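Local coordinates for protein beta-porphyranase A (PDB 4AW7) that cleaves the sulfated red-algal polysaccharide porphyran at the linkages between beta-D-galactopyranose and alpha-L-galactopyranose-6-sulfate, at residues A[57-60]-A[61-65]; A[359-362]-A[363-367]; A[409-412]-A[413-417]; A[539-542]-A[543-546]. All coordinates share one frame; numbering follows the deposited sequence. Where two conformers were deposited one is given.

Contact 1. Residues A[57-60]-A[61-65]; sequences GKFL and ADYQV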
loop_
_atom_site.group_PDB
_atom_site.type_symbol
_atom_site.label_atom_id
_atom_site.label_comp_id
_atom_site.label_asym_id
_atom_site.label_seq_id
_atom_site.Cartn_x
_atom_site.Cartn_y
_atom_site.Cartn_z
ATOM N N GLY A 57 0.576 -1.673 -24.349
ATOM C CA GLY A 57 -0.866 -1.838 -24.414
ATOM C C GLY A 57 -1.273 -3.287 -24.546
ATOM O O GLY A 57 -2.291 -3.701 -23.987
ATOM N N LYS A 58 -0.520 -4.054 -25.324
ATOM C CA LYS A 58 -0.781 -5.477 -25.466
ATOM C C LYS A 58 -0.566 -6.193 -24.121
ATOM O O LYS A 58 -1.356 -7.025 -23.740
ATOM C CB LYS A 58 0.089 -6.095 -26.563
ATOM C CG LYS A 58 -0.106 -7.619 -26.730
ATOM C CD LYS A 58 0.809 -8.162 -27.817
ATOM C CE LYS A 58 1.326 -9.559 -27.525
ATOM N NZ LYS A 58 0.237 -10.550 -27.323
ATOM N N PHE A 59 0.528 -5.885 -23.434
ATOM C CA PHE A 59 0.798 -6.461 -22.101
ATOM C C PHE A 59 -0.399 -6.179 -21.158
ATOM O O PHE A 59 -0.848 -7.056 -20.425
ATOM C CB PHE A 59 2.084 -5.869 -21.555
ATOM C CG PHE A 59 2.194 -5.989 -20.057
ATOM C CD1 PHE A 59 2.675 -7.139 -19.467
ATOM C CD2 PHE A 59 1.793 -4.950 -19.255
ATOM C CE1 PHE A 59 2.704 -7.259 -18.080
ATOM C CE2 PHE A 59 1.857 -5.055 -17.876
ATOM C CZ PHE A 59 2.298 -6.205 -17.301
ATOM N N LEU A 60 -0.889 -4.945 -21.155
ATOM C CA LEU A 60 -1.983 -4.611 -20.249
ATOM C C LEU A 60 -3.189 -5.484 -20.481
ATOM O O LEU A 60 -3.847 -5.919 -19.531
ATOM C CB LEU A 60 -2.375 -3.139 -20.336
ATOM C CG LEU A 60 -1.279 -2.110 -19.958
ATOM C CD1 LEU A 60 -1.718 -0.717 -20.383
ATOM C CD2 LEU A 60 -0.951 -2.113 -18.454
ATOM N N ALA A 61 -3.550 -5.695 -21.739
ATOM C CA ALA A 61 -4.685 -6.569 -22.063
ATOM C C ALA A 61 -4.398 -8.027 -21.723
ATOM O O ALA A 61 -5.252 -8.697 -21.152
ATOM C CB ALA A 61 -5.077 -6.419 -23.554
ATOM N N ASP A 62 -3.222 -8.516 -22.074
ATOM C CA ASP A 62 -2.853 -9.918 -21.893
ATOM C C ASP A 62 -2.826 -10.276 -20.402
ATOM O O ASP A 62 -3.201 -11.368 -20.050
ATOM C CB ASP A 62 -1.469 -10.215 -22.473
ATOM C CG ASP A 62 -1.422 -10.286 -23.974
ATOM O OD1 ASP A 62 -2.485 -10.424 -24.591
ATOM O OD2 ASP A 62 -0.287 -10.236 -24.511
ATOM N N TYR A 63 -2.386 -9.352 -19.554
ATOM C CA TYR A 63 -2.184 -9.653 -18.135
ATOM C C TYR A 63 -3.255 -9.042 -17.270
ATOM O O TYR A 63 -3.258 -9.283 -16.057
ATOM C CB TYR A 63 -0.799 -9.231 -17.702
ATOM C CG TYR A 63 0.281 -10.120 -18.246
ATOM C CD1 TYR A 63 0.824 -9.921 -19.483
ATOM C CD2 TYR A 63 0.813 -11.130 -17.466
ATOM C CE1 TYR A 63 1.810 -10.720 -19.994
ATOM C CE2 TYR A 63 1.814 -11.940 -17.961
ATOM C CZ TYR A 63 2.317 -11.723 -19.223
ATOM O OH TYR A 63 3.314 -12.515 -19.725
ATOM N N GLN A 64 -4.153 -8.233 -17.835
ATOM C CA GLN A 64 -5.276 -7.600 -17.126
ATOM C C GLN A 64 -4.808 -6.614 -16.056
ATOM O O GLN A 64 -5.108 -6.757 -14.860
ATOM C CB GLN A 64 -6.181 -8.683 -16.533
ATOM C CG GLN A 64 -6.564 -9.692 -17.575
ATOM C CD GLN A 64 -7.172 -10.949 -16.979
ATOM O OE1 GLN A 64 -7.295 -11.140 -15.721
ATOM N NE2 GLN A 64 -7.706 -11.767 -17.891
ATOM N N VAL A 65 -4.046 -5.639 -16.521
ATOM C CA VAL A 65 -3.326 -4.702 -15.693
ATOM C C VAL A 65 -3.819 -3.271 -15.997
ATOM O O VAL A 65 -4.124 -2.948 -17.150
ATOM C CB VAL A 65 -1.808 -4.856 -15.954
ATOM C CG1 VAL A 65 -0.970 -3.832 -15.168
ATOM C CG2 VAL A 65 -1.416 -6.263 -15.589
#
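Phe59 and Tyr63 meet one turn apart on helix 54-63, the helix of a beta-alpha-beta unit between strands 45-46 and 66-71 of the parallel sheet. This is the tightly packed side. Phe59 swings its CG anti to the backbone N (chi1 159°), which carries the ring forward along the helix until its CD1 lies 3.3 Å from CD1 of Tyr63. The two planes are 30° apart and slid past each other, so the rings overlap little, although Phe59 CE1 does sit over a face of the tyrosine. Leu355 touches both rings, and Phe362 of helix 359-365 lies against Tyr63.

The outward side is held by charge instead. Lys58 runs straight to CD and then bends, bringing NZ 2.9 Å from OD2 of Asp62, whose syn lone pair receives it. With Asp62 cut back to an alanine, the Lys58 ammonium is likely to lose its carboxylate mate and its bent arm to move more freely.

At the end of the helix the chain turns out through Gln64, which has positive phi and whose side chain reaches Asn367. The nearly straight bond from Val65 N to Leu60 O, 3.0 Å, is the 6→1 bond of a Schellman-like ending, although Gln64 N makes only a weak bond to Leu60 O and the usual 5→2 bond is not formed. Val65 bridges Leu60 and Phe59: its CG2 approaches CZ of the phenylalanine at 4.1 Å, and its CG1 lies 3.7 Å from Leu60 CD2.

Contact 2. Residues A[359-362]-A[363-367]; sequences KYFF and ELWKN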
loop_
_atom_site.group_PDB
_atom_site.type_symbol
_atom_site.label_atom_id
_atom_site.label_comp_id
_atom_site.label_asym_id
_atom_site.label_seq_id
_atom_site.Cartn_x
_atom_site.Cartn_y
_atom_site.Cartn_z
ATOM N N LYS A 359 6.954 -9.943 -15.492
ATOM C CA LYS A 359 5.674 -10.388 -15.988
ATOM C C LYS A 359 5.051 -11.468 -15.110
ATOM O O LYS A 359 3.828 -11.560 -15.040
ATOM C CB LYS A 359 5.796 -10.913 -17.439
ATOM C CG LYS A 359 6.518 -12.262 -17.557
ATOM C CD LYS A 359 6.927 -12.614 -18.994
ATOM C CE LYS A 359 7.533 -13.994 -19.038
ATOM N NZ LYS A 359 8.094 -14.337 -20.395
ATOM N N TYR A 360 5.875 -12.296 -14.466
ATOM C CA TYR A 360 5.340 -13.420 -13.688
ATOM C C TYR A 360 4.567 -12.961 -12.460
ATOM O O TYR A 360 3.704 -13.699 -12.009
ATOM C CB TYR A 360 6.430 -14.420 -13.294
ATOM C CG TYR A 360 6.980 -15.187 -14.477
ATOM C CD1 TYR A 360 6.137 -15.977 -15.252
ATOM C CD2 TYR A 360 8.334 -15.185 -14.792
ATOM C CE1 TYR A 360 6.610 -16.712 -16.345
ATOM C CE2 TYR A 360 8.827 -15.926 -15.885
ATOM C CZ TYR A 360 7.946 -16.655 -16.658
ATOM O OH TYR A 360 8.449 -17.363 -17.725
ATOM N N PHE A 361 4.827 -11.766 -11.939
ATOM C CA PHE A 361 3.973 -11.252 -10.880
ATOM C C PHE A 361 2.541 -11.150 -11.361
ATOM O O PHE A 361 1.595 -11.549 -10.685
ATOM C CB PHE A 361 4.465 -9.870 -10.410
ATOM C CG PHE A 361 3.518 -9.195 -9.461
ATOM C CD1 PHE A 361 3.346 -9.639 -8.164
ATOM C CD2 PHE A 361 2.808 -8.093 -9.870
ATOM C CE1 PHE A 361 2.442 -9.023 -7.323
ATOM C CE2 PHE A 361 1.881 -7.469 -9.036
ATOM C CZ PHE A 361 1.713 -7.929 -7.734
ATOM N N PHE A 362 2.372 -10.607 -12.568
ATOM C CA PHE A 362 1.052 -10.457 -13.151
ATOM C C PHE A 362 0.471 -11.800 -13.625
ATOM O O PHE A 362 -0.728 -12.034 -13.531
ATOM C CB PHE A 362 1.078 -9.390 -14.221
ATOM C CG PHE A 362 1.512 -8.042 -13.678
ATOM C CD1 PHE A 362 0.644 -7.283 -12.937
ATOM C CD2 PHE A 362 2.787 -7.573 -13.888
ATOM C CE1 PHE A 362 1.030 -6.077 -12.424
ATOM C CE2 PHE A 362 3.175 -6.339 -13.390
ATOM C CZ PHE A 362 2.282 -5.587 -12.660
ATOM N N GLU A 363 1.315 -12.696 -14.110
ATOM C CA GLU A 363 0.842 -14.046 -14.467
ATOM C C GLU A 363 0.245 -14.745 -13.236
ATOM O O GLU A 363 -0.837 -15.327 -13.304
ATOM C CB GLU A 363 1.976 -14.881 -15.046
ATOM C CG GLU A 363 1.459 -16.188 -15.666
ATOM C CD GLU A 363 0.677 -15.908 -16.969
ATOM O OE1 GLU A 363 1.255 -15.300 -17.827
ATOM O OE2 GLU A 363 -0.529 -16.260 -17.142
ATOM N N LEU A 364 0.929 -14.629 -12.099
ATOM C CA LEU A 364 0.507 -15.305 -10.894
ATOM C C LEU A 364 -0.925 -14.899 -10.510
ATOM O O LEU A 364 -1.708 -15.730 -10.027
ATOM C CB LEU A 364 1.470 -14.935 -9.744
ATOM C CG LEU A 364 1.167 -15.413 -8.339
ATOM C CD1 LEU A 364 1.260 -16.953 -8.301
ATOM C CD2 LEU A 364 2.099 -14.787 -7.322
ATOM N N TRP A 365 -1.226 -13.616 -10.669
ATOM C CA TRP A 365 -2.499 -13.051 -10.275
ATOM C C TRP A 365 -3.508 -12.926 -11.397
ATOM O O TRP A 365 -4.597 -12.405 -11.218
ATOM C CB TRP A 365 -2.260 -11.695 -9.594
ATOM C CG TRP A 365 -1.549 -11.842 -8.274
ATOM C CD1 TRP A 365 -0.238 -11.653 -8.022
ATOM C CD2 TRP A 365 -2.143 -12.268 -7.043
ATOM N NE1 TRP A 365 0.031 -11.933 -6.712
ATOM C CE2 TRP A 365 -1.130 -12.307 -6.085
ATOM C CE3 TRP A 365 -3.443 -12.577 -6.663
ATOM C CZ2 TRP A 365 -1.378 -12.643 -4.753
ATOM C CZ3 TRP A 365 -3.680 -12.934 -5.330
ATOM C CH2 TRP A 365 -2.641 -12.931 -4.403
ATOM N N LYS A 366 -3.182 -13.435 -12.582
ATOM C CA LYS A 366 -4.089 -13.260 -13.709
ATOM C C LYS A 366 -5.418 -13.970 -13.437
ATOM O O LYS A 366 -5.467 -15.065 -12.872
ATOM C CB LYS A 366 -3.445 -13.764 -15.011
ATOM C CG LYS A 366 -4.256 -13.381 -16.285
ATOM C CD LYS A 366 -3.486 -13.841 -17.529
ATOM C CE LYS A 366 -4.322 -13.927 -18.815
ATOM N NZ LYS A 366 -3.471 -14.191 -19.968
ATOM N N ASN A 367 -6.499 -13.316 -13.808
ATOM C CA ASN A 367 -7.870 -13.809 -13.607
ATOM C C ASN A 367 -8.378 -13.830 -12.192
ATOM O O ASN A 367 -9.553 -14.075 -11.978
ATOM C CB ASN A 367 -8.101 -15.161 -14.320
ATOM C CG ASN A 367 -7.996 -15.018 -15.850
ATOM O OD1 ASN A 367 -8.747 -14.260 -16.443
ATOM N ND2 ASN A 367 -7.068 -15.709 -16.436
#
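Helix 359-365 is short, and two of its aromatic residues, Phe361 and Trp365, meet one turn apart. Trp365 CD1 comes over a face of the Phe361 ring, 3.8 Å from CE1, with the phenyl and five-membered planes inclined at 58°. The same CD1 lies 3.2 Å from the backbone oxygen Phe361 O, which sits at the indole edge near its plane. Trp365 owes this position to a CG placed beside its own backbone N (chi1 -67°), folding the indole back toward the preceding turn.

Phe361 is also gripped from its other neighbour: its CD2 stands 3.6 Å above the centre of the Phe362 ring, so the edge of one phenyl rests on the face of the next. The helix joins two parts of the fold, the parallel-stranded catalytic barrel and the beta-sandwich that follows it. Toward the barrel, Phe297 packs edge-to-face with Phe361, while Asn298 OD1 of helix 293-305 takes the Trp365 NE1 hydrogen and Phe44 stacks on the indole. Toward the sandwich, Tyr436 of strand 433-441 meets Tyr360. Replacing Trp365 by an alanine would probably leave Asn298 OD1 without that donor and take away the indole against which Phe361 and Phe44 both pack.

Glu363 N and Leu364 N bond normally to Lys359 O and Tyr360 O, each at 2.9 Å. Trp365 N bonds weakly, 3.5 Å from Phe361 O. Elsewhere on the helix, Lys359 CE lies 3.6 Å above the Tyr360 ring, toward its rim, and Glu363 CB lies 4.3 Å from Tyr360 CD1, at the ring edge.

Contact 3. Residues A[409-412]-A[413-417]; sequences LNNK and NSWKD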
loop_
_atom_site.group_PDB
_atom_site.type_symbol
_atom_site.label_atom_id
_atom_site.label_comp_id
_atom_site.label_asym_id
_atom_site.label_seq_id
_atom_site.Cartn_x
_atom_site.Cartn_y
_atom_site.Cartn_z
ATOM N N LEU A 409 -4.175 -26.992 5.243
ATOM C CA LEU A 409 -5.318 -26.317 4.638
ATOM C C LEU A 409 -6.617 -27.005 5.044
ATOM O O LEU A 409 -6.799 -28.216 4.775
ATOM C CB LEU A 409 -5.189 -26.330 3.148
ATOM C CG LEU A 409 -4.000 -25.697 2.475
ATOM C CD1 LEU A 409 -4.211 -25.788 0.952
ATOM C CD2 LEU A 409 -3.854 -24.250 2.920
ATOM N N ASN A 410 -7.493 -26.275 5.711
ATOM C CA ASN A 410 -8.687 -26.850 6.295
ATOM C C ASN A 410 -9.907 -26.263 5.605
ATOM O O ASN A 410 -9.948 -25.077 5.283
ATOM C CB ASN A 410 -8.727 -26.575 7.810
ATOM C CG ASN A 410 -7.613 -27.311 8.587
ATOM O OD1 ASN A 410 -7.151 -28.395 8.194
ATOM N ND2 ASN A 410 -7.169 -26.695 9.680
ATOM N N ASN A 411 -10.919 -27.099 5.392
ATOM C CA ASN A 411 -12.202 -26.622 4.953
ATOM C C ASN A 411 -13.260 -27.509 5.622
ATOM O O ASN A 411 -13.134 -28.745 5.618
ATOM C CB ASN A 411 -12.307 -26.745 3.428
ATOM C CG ASN A 411 -13.685 -26.474 2.915
ATOM O OD1 ASN A 411 -14.430 -27.415 2.602
ATOM N ND2 ASN A 411 -14.068 -25.218 2.866
ATOM N N LYS A 412 -14.318 -26.885 6.140
ATOM C CA LYS A 412 -15.355 -27.585 6.920
ATOM C C LYS A 412 -16.123 -28.604 6.092
ATOM O O LYS A 412 -16.700 -29.535 6.674
ATOM C CB LYS A 412 -16.342 -26.598 7.569
ATOM C CG LYS A 412 -17.192 -25.822 6.573
ATOM C CD LYS A 412 -18.017 -24.686 7.186
ATOM C CE LYS A 412 -19.076 -24.208 6.160
ATOM N NZ LYS A 412 -19.741 -22.904 6.510
ATOM N N ASN A 413 -16.173 -28.419 4.771
ATOM C CA ASN A 413 -16.866 -29.343 3.854
ATOM C C ASN A 413 -15.901 -30.324 3.175
ATOM O O ASN A 413 -16.270 -30.989 2.185
ATOM C CB ASN A 413 -17.611 -28.578 2.766
ATOM C CG ASN A 413 -18.646 -27.652 3.306
ATOM O OD1 ASN A 413 -18.673 -26.467 2.947
ATOM N ND2 ASN A 413 -19.476 -28.147 4.197
ATOM N N SER A 414 -14.666 -30.403 3.667
ATOM C CA SER A 414 -13.648 -31.264 3.074
ATOM C C SER A 414 -13.507 -31.051 1.579
ATOM O O SER A 414 -13.278 -31.988 0.813
ATOM C CB SER A 414 -13.982 -32.733 3.371
ATOM O OG SER A 414 -14.056 -32.923 4.773
ATOM N N TRP A 415 -13.650 -29.797 1.152
ATOM C CA TRP A 415 -13.540 -29.417 -0.254
ATOM C C TRP A 415 -14.459 -30.195 -1.201
ATOM O O TRP A 415 -14.153 -30.339 -2.381
ATOM C CB TRP A 415 -12.091 -29.581 -0.740
ATOM C CG TRP A 415 -11.062 -28.951 0.151
ATOM C CD1 TRP A 415 -10.192 -29.590 0.964
ATOM C CD2 TRP A 415 -10.796 -27.547 0.304
ATOM N NE1 TRP A 415 -9.391 -28.692 1.608
ATOM C CE2 TRP A 415 -9.749 -27.421 1.237
ATOM C CE3 TRP A 415 -11.331 -26.396 -0.273
ATOM C CZ2 TRP A 415 -9.212 -26.193 1.598
ATOM C CZ3 TRP A 415 -10.803 -25.154 0.116
ATOM C CH2 TRP A 415 -9.750 -25.081 1.031
ATOM N N LYS A 416 -15.597 -30.655 -0.696
ATOM C CA LYS A 416 -16.485 -31.513 -1.504
ATOM C C LYS A 416 -16.915 -30.885 -2.828
ATOM O O LYS A 416 -17.134 -31.601 -3.826
ATOM C CB LYS A 416 -17.708 -31.945 -0.666
ATOM C CG LYS A 416 -18.820 -30.906 -0.554
ATOM C CD LYS A 416 -19.900 -31.312 0.447
ATOM C CE LYS A 416 -20.985 -30.257 0.546
ATOM N NZ LYS A 416 -21.720 -30.061 -0.745
ATOM N N ASP A 417 -17.050 -29.556 -2.849
ATOM C CA ASP A 417 -17.571 -28.816 -3.995
ATOM C C ASP A 417 -16.481 -28.316 -4.942
ATOM O O ASP A 417 -16.776 -27.614 -5.907
ATOM C CB ASP A 417 -18.366 -27.606 -3.478
ATOM C CG ASP A 417 -19.406 -27.999 -2.469
ATOM O OD1 ASP A 417 -20.340 -28.738 -2.856
ATOM O OD2 ASP A 417 -19.279 -27.606 -1.289
HETATM O O HOH W 1 -6.955 -29.613 2.676
#
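The indole of Trp415 carries Asn411 CB on one face, 3.5 Å from the centroid of the six-membered ring and only 12° off its normal, a clear CH-pi contact. At the edge, near the ring plane, lies the carbonyl oxygen of Leu409; a water fills the step between them, accepting from Trp415 NE1 at 2.8 Å and donating to Leu409 O. Leu409 CB comes up to CZ2 of the indole at 4.3 Å, and Val24, Ile395 and Met444 also touch the indole.

The amide of Asn411 is the second flat group. With CG anti to the backbone N (chi1 171°), its OD1 turns back over the loop and accepts two backbone N-H groups from opposite faces of the amide plane: Trp415 N at 2.9 Å and Asn413 N at 3.0 Å. The bond to Asn413 N makes an Asx turn, set inside a type I beta turn that Ser414 N closes onto Asn411 O at 3.0 Å. A type I' turn, Asn413 to Lys416, follows directly and overlaps it. These turns follow strand 405-410 of the beta-sandwich domain and lead the chain toward strand 418-419. Asn411 ND2 is fixed by Val24 O of strand 21-25, and Lys412 runs out to a salt bridge with Asp25.

Further along, Lys416 NZ pairs with Asp417 OD1 at 2.8 Å. Ser414 and Trp415 both take positive phi, a less favoured region for residues with side chains; the double grip of one amide oxygen, with the methylene of the same asparagine against the indole, probably helps to pay for it.

Contact 4. Residues A[539-542]-A[543-546]; sequences YGQS and NRNI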
loop_
_atom_site.group_PDB
_atom_site.type_symbol
_atom_site.label_atom_id
_atom_site.label_comp_id
_atom_site.label_asym_id
_atom_site.label_seq_id
_atom_site.Cartn_x
_atom_site.Cartn_y
_atom_site.Cartn_z
ATOM N N TYR A 539 9.691 -10.092 9.724
ATOM C CA TYR A 539 10.907 -10.317 10.479
ATOM C C TYR A 539 11.000 -9.540 11.771
ATOM O O TYR A 539 10.176 -8.697 12.094
ATOM C CB TYR A 539 12.169 -10.141 9.623
ATOM C CG TYR A 539 12.761 -8.763 9.478
ATOM C CD1 TYR A 539 11.993 -7.631 9.280
ATOM C CD2 TYR A 539 14.127 -8.591 9.599
ATOM C CE1 TYR A 539 12.574 -6.362 9.140
ATOM C CE2 TYR A 539 14.707 -7.344 9.468
ATOM C CZ TYR A 539 13.938 -6.233 9.213
ATOM O OH TYR A 539 14.487 -4.999 9.108
ATOM N N GLY A 540 12.042 -9.878 12.543
ATOM C CA GLY A 540 12.191 -9.361 13.866
ATOM C C GLY A 540 12.732 -7.957 13.976
ATOM O O GLY A 540 12.768 -7.432 15.065
ATOM N N GLN A 541 13.207 -7.383 12.875
ATOM C CA GLN A 541 13.798 -6.049 12.842
ATOM C C GLN A 541 15.046 -5.981 13.711
ATOM O O GLN A 541 15.398 -4.922 14.220
ATOM C CB GLN A 541 12.818 -4.924 13.250
ATOM C CG GLN A 541 11.564 -4.882 12.379
ATOM C CD GLN A 541 10.631 -3.765 12.722
ATOM O OE1 GLN A 541 11.070 -2.709 13.179
ATOM N NE2 GLN A 541 9.353 -3.932 12.378
ATOM N N SER A 542 15.768 -7.106 13.833
ATOM C CA SER A 542 16.957 -7.144 14.694
ATOM C C SER A 542 18.070 -6.246 14.182
ATOM O O SER A 542 18.945 -5.891 14.968
ATOM C CB SER A 542 17.482 -8.572 14.852
ATOM O OG SER A 542 16.501 -9.412 15.401
ATOM N N ASN A 543 18.052 -5.915 12.898
ATOM C CA ASN A 543 19.061 -5.049 12.265
ATOM C C ASN A 543 18.638 -3.584 12.239
ATOM O O ASN A 543 19.219 -2.753 11.499
ATOM C CB ASN A 543 19.389 -5.543 10.857
ATOM C CG ASN A 543 18.237 -5.326 9.858
ATOM O OD1 ASN A 543 17.061 -5.207 10.218
ATOM N ND2 ASN A 543 18.600 -5.233 8.585
ATOM N N ARG A 544 17.576 -3.282 12.984
ATOM C CA ARG A 544 17.134 -1.911 13.145
ATOM C C ARG A 544 17.472 -1.551 14.598
ATOM O O ARG A 544 17.456 -2.385 15.483
ATOM C CB ARG A 544 15.618 -1.802 12.794
ATOM C CG ARG A 544 15.300 -1.880 11.261
ATOM C CD ARG A 544 13.805 -2.055 10.893
ATOM N NE ARG A 544 13.014 -1.126 11.678
ATOM C CZ ARG A 544 12.631 0.099 11.318
ATOM N NH1 ARG A 544 12.894 0.596 10.124
ATOM N NH2 ARG A 544 11.994 0.831 12.190
ATOM N N ASN A 545 17.744 -0.319 14.856
ATOM C CA ASN A 545 17.909 0.161 16.190
ATOM C C ASN A 545 16.568 0.366 16.895
ATOM O O ASN A 545 16.443 0.145 18.124
ATOM C CB ASN A 545 18.676 1.496 16.082
ATOM C CG ASN A 545 18.801 2.226 17.406
ATOM O OD1 ASN A 545 19.309 1.681 18.369
ATOM N ND2 ASN A 545 18.352 3.481 17.439
ATOM N N ILE A 546 15.536 0.765 16.125
ATOM C CA ILE A 546 14.198 0.958 16.657
ATOM C C ILE A 546 13.291 -0.040 15.998
ATOM O O ILE A 546 13.208 -0.099 14.767
ATOM C CB ILE A 546 13.645 2.387 16.411
ATOM C CG1 ILE A 546 14.656 3.458 16.866
ATOM C CG2 ILE A 546 12.268 2.511 17.063
ATOM C CD1 ILE A 546 14.430 4.824 16.208
HETATM O O HOH W 2 19.857 -3.148 15.787
#
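Tyr539 and Asn543 both place CG between the backbone N and the carbonyl carbon (chi1 87° and 70°), and the two side chains thereby converge at about a right angle. Tyr539 OH donates to Asn543 OD1 at 2.8 Å, in the amide plane and on a lone pair, although the ring and amide planes stand 77° apart. Gln541 N lies 3.5 Å above the centre of the tyrosine ring.

A type I beta turn from Gln541 to Arg544 is closed by Arg544 N to Gln541 O at 3.0 Å. The Gln541 chain extends alongside Arg544, whose NE approaches Gln541 OE1 at 2.9 Å from above the amide plane, with the two flat groups nearly perpendicular. Arg544 NH2 also donates to Ile546 O at 3.0 Å, and Phe548 N is a further donor to Gln541 OE1.

The loop leads into strand 546-555 of the C-terminal domain. It follows the calcium-binding residues Trp536 and Gly538, and Trp536 NE1 bonds to Tyr539 O. Glu201 forms a salt bridge with Arg544 NH2, so the Arg544 cation is shared between this carboxylate and the neutral oxygens of Gln541 and Ile546, which probably ties the loop to the catalytic part.

How the contacts relate
Along the chain the four contacts come strictly in series, each a local turn or helical segment; none encloses or crosses another. Contact 1 finishes helix 54-63 and hands the chain to strand 66-71. Contact 2 spans helix 359-365 and its exit and, although some 300 residues later, lies against contact 1: Gln64 OE1 is 3.0 Å from Asn367 N, a probable hydrogen bond, and Val65 packs on Phe362. Together they join helix 54-63 of the barrel to helix 359-365, which also touches the beta-sandwich. Contact 3 closes the turn that follows strand 405-410 in that sandwich. Contact 4 closes the turn before strand 546-555 in the C-terminal domain, its centre about 39 Å from that of contact 1.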